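Local coordinates for protein angiotensin-converting enzyme (Anopheles gambiae, PDB 6S1Y) that probably cleaves peptides as a zinc-dependent metalloprotease of the angiotensin-converting enzyme family, at residues M113-N116 with Y117-K121; F171-Y174 with V175-N178; L432-A435 with Y436-K440; G448-P452 with R453-C457. All coordinates share one frame; numbering follows the deposited sequence.

Contact 1 of 4, residues M113-N116 with Y117-K121; sequences MESN and YAKAK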
loop_
_atom_site.group_PDB
_atom_site.type_symbol
_atom_site.label_atom_id
_atom_site.label_comp_id
_atom_site.label_asym_id
_atom_site.label_seq_id
_atom_site.Cartn_x
_atom_site.Cartn_y
_atom_site.Cartn_z
ATOM N N MET A 113 2.426 12.821 -14.897
ATOM C CA MET A 113 2.501 12.993 -13.448
ATOM C C MET A 113 3.591 12.112 -12.839
ATOM O O MET A 113 4.433 12.591 -12.063
ATOM C CB MET A 113 1.148 12.665 -12.800
ATOM C CG MET A 113 0.003 13.510 -13.288
ATOM S SD MET A 113 -1.473 13.350 -12.266
ATOM C CE MET A 113 -2.125 11.782 -12.823
ATOM N N GLU A 114 3.572 10.813 -13.161
ATOM C CA GLU A 114 4.498 9.861 -12.549
ATOM C C GLU A 114 5.936 10.215 -12.882
ATOM O O GLU A 114 6.820 10.159 -12.019
ATOM C CB GLU A 114 4.149 8.443 -13.019
ATOM C CG GLU A 114 5.112 7.317 -12.581
ATOM C CD GLU A 114 4.541 5.917 -12.821
ATOM O OE1 GLU A 114 3.684 5.762 -13.721
ATOM O OE2 GLU A 114 4.934 4.979 -12.091
ATOM N N SER A 115 6.179 10.636 -14.120
ATOM C CA SER A 115 7.519 11.034 -14.521
ATOM C C SER A 115 8.002 12.228 -13.711
ATOM O O SER A 115 9.168 12.274 -13.293
ATOM C CB SER A 115 7.522 11.371 -16.010
ATOM O OG SER A 115 8.723 12.041 -16.351
ATOM N N ASN A 116 7.137 13.225 -13.521
ATOM C CA ASN A 116 7.507 14.400 -12.740
ATOM C C ASN A 116 7.870 14.000 -11.312
ATOM O O ASN A 116 8.850 14.496 -10.744
ATOM C CB ASN A 116 6.346 15.401 -12.784
ATOM C CG ASN A 116 6.543 16.563 -11.857
ATOM O OD1 ASN A 116 6.029 16.569 -10.740
ATOM N ND2 ASN A 116 7.287 17.563 -12.304
ATOM N N TYR A 117 7.115 13.054 -10.738
ATOM C CA TYR A 117 7.375 12.569 -9.386
ATOM C C TYR A 117 8.716 11.857 -9.297
ATOM O O TYR A 117 9.511 12.111 -8.381
ATOM C CB TYR A 117 6.236 11.631 -8.980
ATOM C CG TYR A 117 6.291 11.041 -7.582
ATOM C CD1 TYR A 117 7.165 9.986 -7.274
ATOM C CD2 TYR A 117 5.424 11.488 -6.582
ATOM C CE1 TYR A 117 7.188 9.436 -6.018
ATOM C CE2 TYR A 117 5.445 10.932 -5.305
ATOM C CZ TYR A 117 6.330 9.916 -5.027
ATOM O OH TYR A 117 6.356 9.344 -3.750
ATOM N N ALA A 118 8.981 10.944 -10.235
ATOM C CA ALA A 118 10.173 10.101 -10.137
ATOM C C ALA A 118 11.451 10.873 -10.424
ATOM O O ALA A 118 12.523 10.492 -9.944
ATOM C CB ALA A 118 10.055 8.922 -11.097
ATOM N N LYS A 119 11.368 11.958 -11.178
ATOM C CA LYS A 119 12.552 12.680 -11.616
ATOM C C LYS A 119 12.910 13.883 -10.746
ATOM O O LYS A 119 13.899 14.559 -11.025
ATOM C CB LYS A 119 12.358 13.156 -13.059
ATOM C CG LYS A 119 12.477 12.068 -14.133
ATOM C CD LYS A 119 12.227 12.666 -15.518
ATOM C CE LYS A 119 12.791 11.800 -16.629
ATOM N NZ LYS A 119 12.928 12.568 -17.914
ATOM N N ALA A 120 12.152 14.173 -9.699
ATOM C CA ALA A 120 12.399 15.386 -8.936
ATOM C C ALA A 120 13.707 15.294 -8.173
ATOM O O ALA A 120 14.028 14.250 -7.605
ATOM C CB ALA A 120 11.259 15.633 -7.954
ATOM N N LYS A 121 14.455 16.400 -8.139
ATOM C CA LYS A 121 15.709 16.490 -7.398
ATOM C C LYS A 121 15.744 17.808 -6.650
ATOM O O LYS A 121 15.055 18.759 -7.011
ATOM C CB LYS A 121 16.946 16.381 -8.325
ATOM C CG LYS A 121 16.943 15.108 -9.170
ATOM C CD LYS A 121 18.266 14.351 -9.092
ATOM C CE LYS A 121 18.117 12.906 -9.593
ATOM N NZ LYS A 121 17.153 12.830 -10.747
#

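Contact 2 of 4, residues F171-Y174 with V175-N178; sequences FQKY and VELN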
loop_
_atom_site.group_PDB
_atom_site.type_symbol
_atom_site.label_atom_id
_atom_site.label_comp_id
_atom_site.label_asym_id
_atom_site.label_seq_id
_atom_site.Cartn_x
_atom_site.Cartn_y
_atom_site.Cartn_z
ATOM N N PHE A 171 -3.210 16.138 -14.230
ATOM C CA PHE A 171 -4.205 15.533 -13.352
ATOM C C PHE A 171 -5.620 15.815 -13.836
ATOM O O PHE A 171 -6.468 14.915 -13.851
ATOM C CB PHE A 171 -4.036 16.038 -11.920
ATOM C CG PHE A 171 -5.017 15.448 -10.947
ATOM C CD1 PHE A 171 -4.734 14.266 -10.290
ATOM C CD2 PHE A 171 -6.220 16.078 -10.690
ATOM C CE1 PHE A 171 -5.648 13.716 -9.371
ATOM C CE2 PHE A 171 -7.125 15.547 -9.802
ATOM C CZ PHE A 171 -6.837 14.366 -9.127
ATOM N N GLN A 172 -5.908 17.057 -14.224
ATOM C CA GLN A 172 -7.274 17.383 -14.637
ATOM C C GLN A 172 -7.665 16.587 -15.874
ATOM O O GLN A 172 -8.800 16.106 -15.986
ATOM C CB GLN A 172 -7.403 18.878 -14.896
ATOM C CG GLN A 172 -8.819 19.320 -15.236
ATOM C CD GLN A 172 -9.790 18.992 -14.131
ATOM O OE1 GLN A 172 -9.498 19.200 -12.943
ATOM N NE2 GLN A 172 -10.943 18.462 -14.500
ATOM N N LYS A 173 -6.724 16.426 -16.812
ATOM C CA LYS A 173 -6.975 15.619 -17.998
ATOM C C LYS A 173 -7.193 14.162 -17.627
ATOM O O LYS A 173 -8.083 13.496 -18.168
ATOM C CB LYS A 173 -5.800 15.757 -18.966
ATOM C CG LYS A 173 -5.869 14.809 -20.163
ATOM C CD LYS A 173 -7.082 15.090 -21.046
ATOM C CE LYS A 173 -6.954 16.430 -21.763
ATOM N NZ LYS A 173 -8.190 16.750 -22.535
ATOM N N TYR A 174 -6.391 13.646 -16.700
ATOM C CA TYR A 174 -6.563 12.271 -16.255
ATOM C C TYR A 174 -7.936 12.058 -15.652
ATOM O O TYR A 174 -8.579 11.026 -15.886
ATOM C CB TYR A 174 -5.472 11.942 -15.239
ATOM C CG TYR A 174 -5.823 10.956 -14.148
ATOM C CD1 TYR A 174 -6.069 9.614 -14.430
ATOM C CD2 TYR A 174 -5.836 11.357 -12.824
ATOM C CE1 TYR A 174 -6.352 8.715 -13.417
ATOM C CE2 TYR A 174 -6.106 10.463 -11.803
ATOM C CZ TYR A 174 -6.355 9.142 -12.094
ATOM O OH TYR A 174 -6.615 8.271 -11.045
ATOM N N VAL A 175 -8.405 13.017 -14.862
ATOM C CA VAL A 175 -9.721 12.859 -14.259
ATOM C C VAL A 175 -10.795 12.793 -15.334
ATOM O O VAL A 175 -11.722 11.973 -15.253
ATOM C CB VAL A 175 -9.986 13.988 -13.256
ATOM C CG1 VAL A 175 -11.471 14.121 -12.997
ATOM C CG2 VAL A 175 -9.224 13.696 -11.972
ATOM N N GLU A 176 -10.687 13.653 -16.356
ATOM C CA GLU A 176 -11.750 13.750 -17.359
ATOM C C GLU A 176 -11.856 12.471 -18.174
ATOM O O GLU A 176 -12.963 11.991 -18.434
ATOM C CB GLU A 176 -11.516 14.954 -18.280
ATOM C CG GLU A 176 -12.042 16.249 -17.689
ATOM C CD GLU A 176 -11.288 17.498 -18.143
ATOM O OE1 GLU A 176 -11.611 18.594 -17.623
ATOM O OE2 GLU A 176 -10.386 17.390 -19.003
ATOM N N LEU A 177 -10.716 11.892 -18.567
ATOM C CA LEU A 177 -10.744 10.688 -19.384
ATOM C C LEU A 177 -10.940 9.433 -18.556
ATOM O O LEU A 177 -11.433 8.424 -19.078
ATOM C CB LEU A 177 -9.457 10.586 -20.195
ATOM C CG LEU A 177 -9.331 11.665 -21.276
ATOM C CD1 LEU A 177 -7.921 11.725 -21.827
ATOM C CD2 LEU A 177 -10.343 11.417 -22.397
ATOM N N ASN A 178 -10.532 9.451 -17.288
ATOM C CA ASN A 178 -10.906 8.366 -16.383
ATOM C C ASN A 178 -12.420 8.293 -16.283
ATOM O O ASN A 178 -12.997 7.203 -16.220
ATOM C CB ASN A 178 -10.269 8.572 -14.998
ATOM C CG ASN A 178 -10.875 7.644 -13.916
ATOM O OD1 ASN A 178 -12.014 7.820 -13.500
ATOM N ND2 ASN A 178 -10.103 6.660 -13.470
#

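Contact 3 of 4, residues L432-A435 with Y436-K440; sequences LPFA and YTLDK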
loop_
_atom_site.group_PDB
_atom_site.type_symbol
_atom_site.label_atom_id
_atom_site.label_comp_id
_atom_site.label_asym_id
_atom_site.label_seq_id
_atom_site.Cartn_x
_atom_site.Cartn_y
_atom_site.Cartn_z
ATOM N N LEU A 432 -4.578 3.583 8.718
ATOM C CA LEU A 432 -5.941 3.370 8.229
ATOM C C LEU A 432 -6.681 4.662 7.937
ATOM O O LEU A 432 -7.203 4.807 6.816
ATOM C CB LEU A 432 -6.705 2.492 9.227
ATOM C CG LEU A 432 -6.193 1.049 9.140
ATOM C CD1 LEU A 432 -6.038 0.437 10.475
ATOM C CD2 LEU A 432 -7.137 0.208 8.304
ATOM N N PRO A 433 -6.746 5.637 8.844
ATOM C CA PRO A 433 -7.350 6.920 8.462
ATOM C C PRO A 433 -6.677 7.555 7.265
ATOM O O PRO A 433 -7.357 8.157 6.425
ATOM C CB PRO A 433 -7.197 7.777 9.730
ATOM C CG PRO A 433 -6.995 6.744 10.865
ATOM C CD PRO A 433 -6.268 5.619 10.235
ATOM N N PHE A 434 -5.357 7.465 7.160
ATOM C CA PHE A 434 -4.688 8.001 5.986
ATOM C C PHE A 434 -5.195 7.329 4.720
ATOM O O PHE A 434 -5.585 8.002 3.766
ATOM C CB PHE A 434 -3.179 7.807 6.101
ATOM C CG PHE A 434 -2.429 8.200 4.860
ATOM C CD1 PHE A 434 -2.048 9.521 4.652
ATOM C CD2 PHE A 434 -2.100 7.258 3.914
ATOM C CE1 PHE A 434 -1.347 9.882 3.528
ATOM C CE2 PHE A 434 -1.405 7.612 2.782
ATOM C CZ PHE A 434 -1.025 8.925 2.587
ATOM N N ALA A 435 -5.141 5.991 4.672
ATOM C CA ALA A 435 -5.533 5.269 3.461
ATOM C C ALA A 435 -6.975 5.591 3.093
ATOM O O ALA A 435 -7.288 5.812 1.921
ATOM C CB ALA A 435 -5.345 3.767 3.665
ATOM N N TYR A 436 -7.854 5.673 4.097
ATOM C CA TYR A 436 -9.248 6.039 3.870
ATOM C C TYR A 436 -9.373 7.388 3.162
ATOM O O TYR A 436 -10.120 7.515 2.187
ATOM C CB TYR A 436 -9.990 6.077 5.213
ATOM C CG TYR A 436 -11.440 6.511 5.154
ATOM C CD1 TYR A 436 -12.416 5.701 4.576
ATOM C CD2 TYR A 436 -11.850 7.718 5.727
ATOM C CE1 TYR A 436 -13.754 6.104 4.558
ATOM C CE2 TYR A 436 -13.163 8.112 5.710
ATOM C CZ TYR A 436 -14.116 7.314 5.118
ATOM O OH TYR A 436 -15.440 7.729 5.114
ATOM N N THR A 437 -8.649 8.408 3.635
ATOM C CA THR A 437 -8.833 9.744 3.082
ATOM C C THR A 437 -8.370 9.839 1.633
ATOM O O THR A 437 -8.861 10.686 0.886
ATOM C CB THR A 437 -8.086 10.797 3.905
ATOM O OG1 THR A 437 -6.713 10.421 4.006
ATOM C CG2 THR A 437 -8.652 10.919 5.301
ATOM N N LEU A 438 -7.408 9.019 1.219
ATOM C CA LEU A 438 -6.898 9.158 -0.144
ATOM C C LEU A 438 -7.959 8.782 -1.184
ATOM O O LEU A 438 -8.103 9.467 -2.205
ATOM C CB LEU A 438 -5.649 8.309 -0.347
ATOM C CG LEU A 438 -4.307 8.890 0.070
ATOM C CD1 LEU A 438 -3.200 8.178 -0.695
ATOM C CD2 LEU A 438 -4.251 10.384 -0.209
ATOM N N ASP A 439 -8.684 7.687 -0.969
ATOM C CA ASP A 439 -9.714 7.353 -1.941
ATOM C C ASP A 439 -11.031 8.048 -1.655
ATOM O O ASP A 439 -11.760 8.368 -2.601
ATOM C CB ASP A 439 -9.869 5.837 -2.044
ATOM C CG ASP A 439 -8.816 5.226 -3.009
ATOM O OD1 ASP A 439 -7.969 6.001 -3.501
ATOM O OD2 ASP A 439 -8.843 4.005 -3.296
ATOM N N LYS A 440 -11.351 8.357 -0.402
ATOM C CA LYS A 440 -12.530 9.191 -0.186
ATOM C C LYS A 440 -12.362 10.498 -0.941
ATOM O O LYS A 440 -13.282 10.955 -1.615
ATOM C CB LYS A 440 -12.763 9.431 1.305
ATOM C CG LYS A 440 -14.084 10.090 1.653
ATOM C CD LYS A 440 -14.101 10.546 3.127
ATOM C CE LYS A 440 -15.451 11.183 3.558
ATOM N NZ LYS A 440 -16.505 10.162 3.757
#

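Contact 4 of 4, residues G448-P452 with R453-C457; sequences GDIKP and REYNC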
loop_
_atom_site.group_PDB
_atom_site.type_symbol
_atom_site.label_atom_id
_atom_site.label_comp_id
_atom_site.label_asym_id
_atom_site.label_seq_id
_atom_site.Cartn_x
_atom_site.Cartn_y
_atom_site.Cartn_z
ATOM N N GLY A 448 -17.555 14.253 -8.895
ATOM C CA GLY A 448 -17.931 15.647 -9.025
ATOM C C GLY A 448 -18.250 16.360 -7.724
ATOM O O GLY A 448 -18.455 17.576 -7.744
ATOM N N ASP A 449 -18.314 15.638 -6.597
ATOM C CA ASP A 449 -18.551 16.267 -5.304
ATOM C C ASP A 449 -17.460 17.263 -4.935
ATOM O O ASP A 449 -17.711 18.178 -4.150
ATOM C CB ASP A 449 -18.618 15.219 -4.194
ATOM C CG ASP A 449 -19.601 14.120 -4.484
ATOM O OD1 ASP A 449 -20.642 14.392 -5.130
ATOM O OD2 ASP A 449 -19.336 12.974 -4.055
ATOM N N ILE A 450 -16.238 17.070 -5.431
ATOM C CA ILE A 450 -15.115 17.962 -5.157
ATOM C C ILE A 450 -14.698 18.596 -6.477
ATOM O O ILE A 450 -14.235 17.898 -7.386
ATOM C CB ILE A 450 -13.930 17.223 -4.517
ATOM C CG1 ILE A 450 -14.307 16.631 -3.161
ATOM C CG2 ILE A 450 -12.739 18.153 -4.349
ATOM C CD1 ILE A 450 -13.205 15.697 -2.562
ATOM N N LYS A 451 -14.853 19.911 -6.583
ATOM C CA LYS A 451 -14.672 20.556 -7.877
ATOM C C LYS A 451 -13.267 21.112 -7.999
ATOM O O LYS A 451 -12.582 21.306 -6.998
ATOM C CB LYS A 451 -15.693 21.686 -8.076
ATOM C CG LYS A 451 -17.159 21.318 -7.764
ATOM C CD LYS A 451 -17.916 20.733 -8.954
ATOM C CE LYS A 451 -19.448 20.839 -8.737
ATOM N NZ LYS A 451 -19.872 20.322 -7.386
ATOM N N PRO A 452 -12.814 21.396 -9.223
ATOM C CA PRO A 452 -11.421 21.830 -9.414
ATOM C C PRO A 452 -11.006 23.062 -8.621
ATOM O O PRO A 452 -9.832 23.178 -8.242
ATOM C CB PRO A 452 -11.354 22.100 -10.932
ATOM C CG PRO A 452 -12.402 21.175 -11.536
ATOM C CD PRO A 452 -13.513 21.145 -10.508
ATOM N N ARG A 453 -11.899 24.005 -8.365
ATOM C CA ARG A 453 -11.454 25.216 -7.684
ATOM C C ARG A 453 -11.361 25.031 -6.174
ATOM O O ARG A 453 -10.939 25.956 -5.483
ATOM C CB ARG A 453 -12.386 26.383 -8.027
ATOM C CG ARG A 453 -13.799 26.174 -7.555
ATOM C CD ARG A 453 -14.785 27.149 -8.202
ATOM N NE ARG A 453 -16.111 26.541 -8.317
ATOM C CZ ARG A 453 -16.908 26.274 -7.284
ATOM N NH1 ARG A 453 -16.523 26.561 -6.043
ATOM N NH2 ARG A 453 -18.092 25.710 -7.494
ATOM N N GLU A 454 -11.737 23.864 -5.653
ATOM C CA GLU A 454 -11.558 23.537 -4.243
ATOM C C GLU A 454 -10.711 22.275 -4.060
ATOM O O GLU A 454 -10.758 21.640 -3.004
ATOM C CB GLU A 454 -12.924 23.376 -3.561
ATOM C CG GLU A 454 -13.981 22.767 -4.460
ATOM C CD GLU A 454 -15.212 22.260 -3.722
ATOM O OE1 GLU A 454 -15.774 21.235 -4.185
ATOM O OE2 GLU A 454 -15.620 22.870 -2.706
ATOM N N TYR A 455 -9.914 21.907 -5.060
ATOM C CA TYR A 455 -9.168 20.649 -5.002
ATOM C C TYR A 455 -8.256 20.587 -3.778
ATOM O O TYR A 455 -8.202 19.567 -3.078
ATOM C CB TYR A 455 -8.330 20.476 -6.269
ATOM C CG TYR A 455 -8.997 19.786 -7.443
ATOM C CD1 TYR A 455 -10.236 19.188 -7.340
ATOM C CD2 TYR A 455 -8.343 19.717 -8.655
ATOM C CE1 TYR A 455 -10.807 18.558 -8.435
ATOM C CE2 TYR A 455 -8.896 19.088 -9.741
ATOM C CZ TYR A 455 -10.106 18.510 -9.635
ATOM O OH TYR A 455 -10.600 17.901 -10.757
ATOM N N ASN A 456 -7.529 21.667 -3.495
ATOM C CA ASN A 456 -6.501 21.542 -2.480
ATOM C C ASN A 456 -7.071 21.652 -1.074
ATOM O O ASN A 456 -6.687 20.875 -0.190
ATOM C CB ASN A 456 -5.395 22.575 -2.682
ATOM C CG ASN A 456 -4.035 22.064 -2.166
ATOM O OD1 ASN A 456 -3.748 20.854 -2.215
ATOM N ND2 ASN A 456 -3.210 22.977 -1.648
ATOM N N CYS A 457 -7.995 22.585 -0.833
ATOM C CA CYS A 457 -8.475 22.724 0.538
ATOM C C CYS A 457 -9.439 21.605 0.933
ATOM O O CYS A 457 -9.490 21.250 2.111
ATOM C CB CYS A 457 -9.063 24.126 0.744
ATOM S SG CYS A 457 -7.674 25.430 0.823
#

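Contact 1 of 4, residues M113-N116 with Y117-K121
Ser115 and Lys119 meet one turn apart near the C-terminal end of the alpha-helix 100-119, a plain i to i+4 pairing. The lysine chain rises beside the serine rather than pointing at it: CG stands anti to the carbonyl carbon (chi1 -75°), and the chain then runs extended to NZ. This course takes Lys119 CG past the serine carbonyl, 3.4 Å from Ser115 O, and Lys119 CD past the hydroxyl, 3.7 Å from Ser115 OG. The touch is therefore between methylenes and oxygens, and the ammonium group lies beyond it.

The aromatic and acidic groups leave the helix in other directions. Tyr117 keeps only its CB near the preceding turn, 3.4 Å from Glu114 O, while its ring goes edge-to-face with Trp159. The side chain of Glu114 lies about 6 Å from the bound gamma-glutamyl ligand at the nearest atoms, and its OE2 is hydrogen-bonded to the hydroxyl of Tyr486, a residue of the ligand pocket.

Backbone bonds tie the turns together. Ala118 N reaches Glu114 O at 2.9 Å, and the bond from Lys119 N to Ser115 O, 3.1 Å long, is more bent, with an N-H...O angle of 138°.

Contact 2 of 4, residues F171-Y174 with V175-N178
Gln172 and Glu176, one turn apart on an alpha-helix, show how a bend in one side chain can serve two partners. From its CB, Gln172 sends CG anti to the backbone nitrogen (chi1 -176°), and a turn at the next bond (chi2 59°) folds the amide alongside the following turn. Gln172 CG lies 3.7 Å from Glu176 OE1, and CD passes the same oxygen a little farther off. At the tip, Gln172 NE2 donates to Glu176 OE1 over 3.2 Å, nearly straight. The acceptor lies close to the amide plane, yet the donor comes to the oxygen from well above the carboxylate plane; the two planes are 63° apart. The other tip atom, OE1 of Gln172, accepts from the hydroxyl of Tyr455, so both ends of the amide are engaged, which should hold its rotation.

On the buried side, Val175 lays CG2 over one face of the Phe171 ring, 4.0 Å from the ring centroid, a CH-pi contact whose nearest ring atom is Phe171 CE2 at 3.5 Å. Lys173 and Leu177, also one turn apart, touch through Lys173 CD and Leu177 CD1, 3.6 Å from each other, while Lys173 NZ remains 4.2 Å from Glu176 OE2, beyond a salt bridge. Tyr174 and Asn178 carry their polar ends to Asp491 and Tyr95. With Met113 of helix 100-119 against Phe171 and Val445 of helix 431-447 against Val175, this is the i to i+4 pattern of an amphipathic helix, 168-184, in a largely helical metalloprotease fold.

Contact 3 of 4, residues L432-A435 with Y436-K440
Thr437 turns its hydroxyl into the position between its own backbone nitrogen and carbonyl carbon (chi1 55°), which brings OG1 down onto the preceding turn, where Thr437 OG1 donates to Phe434 O at 2.7 Å. The methyl, Thr437 CG2, is thereby placed 3.3 Å from Pro433 O. The Phe434 side chain, with CG anti to the backbone nitrogen (chi1 174°), carries its ring along the helix, placing the CE2 and CZ end of the ring beside Leu438, which lies over one face.

Phe434 O is gripped twice, by that hydroxyl and by Leu438 N, 3.3 Å from Phe434 O. The amide comes nearly end-on to the carbonyl, whereas the hydroxyl arrives from a more bent direction, at a C=O...O angle of 124°. Such a threonine folded back on the carbonyl three residues earlier is a familiar feature of alpha-helices, here the buried helix 431-447, because it satisfies the hydroxyl without leaving the helix. A weak bond from Arg463 also reaches Thr437 OG1.

Leu438 rests its CG over the phenyl ring, and Leu438 CD1 approaches Phe434 CE2 at 4.0 Å. The side chain of Phe434 lies about 5 Å at its nearest atoms from the bound ligand and touches Gln255 of the pocket. On another side, Lys440 NZ donates to Tyr436 OH at 3.0 Å; that hydroxyl also pairs with Asp208, while the Tyr436 ring stands edge-to-face with Tyr466 of helix 455-467.

Contact 4 of 4, residues G448-P452 with R453-C457
A turn leading into helix 455-467, with Glu454 at the N-cap position, joins this helix to the preceding one, and it is closed by a reciprocal pair of bonds between Lys451 and Glu454. The backbone nitrogen Lys451 N donates to Glu454 OE1 at 2.9 Å, almost straight (169°), using the anti lone pair of that oxygen. In return Glu454 N donates to Lys451 O at 3.0 Å, approaching from above the carbonyl plane. The glutamate can fold back because its CG sits between the backbone nitrogen and the carbonyl carbon (chi1 35°), and its chain then extends beside that of Lys451, both pointing the same way. The side-chain carboxylate thus holds the backbone of the residue three before it. Lys451 also reaches back: its side chain bends twice and Lys451 NZ donates to Gly448 O at 3.1 Å.

The ring of Tyr455 packs against Pro452, whose CA sits over the ring centre, 3.4 Å from the centroid, a CH-pi contact made almost along the ring normal. Around the rim, Ile450 O approaches the edge in plane, and Ile450 CG2 reaches Tyr455 CD1 at 4.0 Å. The ring's hydroxyl is hydrogen-bonded to Gln172 of helix 168-184, while Val445 of helix 431-447 packs on the same side chain. Two residues on, Cys457 is tied by a disulfide to Cys602. Nearer the tyrosine tip, the proline ring brings Pro452 CG to 3.8 Å from Tyr455 OH.

In the fold
Along the chain the four contacts come in order, on helix 100-119, helix 168-184, helix 431-447 and the turn into helix 455-467. Contacts 1 and 2, with centres 18 Å apart, touch where Met113 packs on Phe171 and Tyr174. Contacts 2 and 4 are closest, about 13 Å between centres, and meet through Gln172 and Tyr455. Contact 3 touches none of the others, and its centre is 17 Å from that of contact 4, although their helices follow one another. Contacts 1 and 3 each bring a side chain near the bound ligand. Where contacts 2 and 4 meet, helix 168-184 is joined to helix 455-467, far along the chain, within the surrounding helical scaffold.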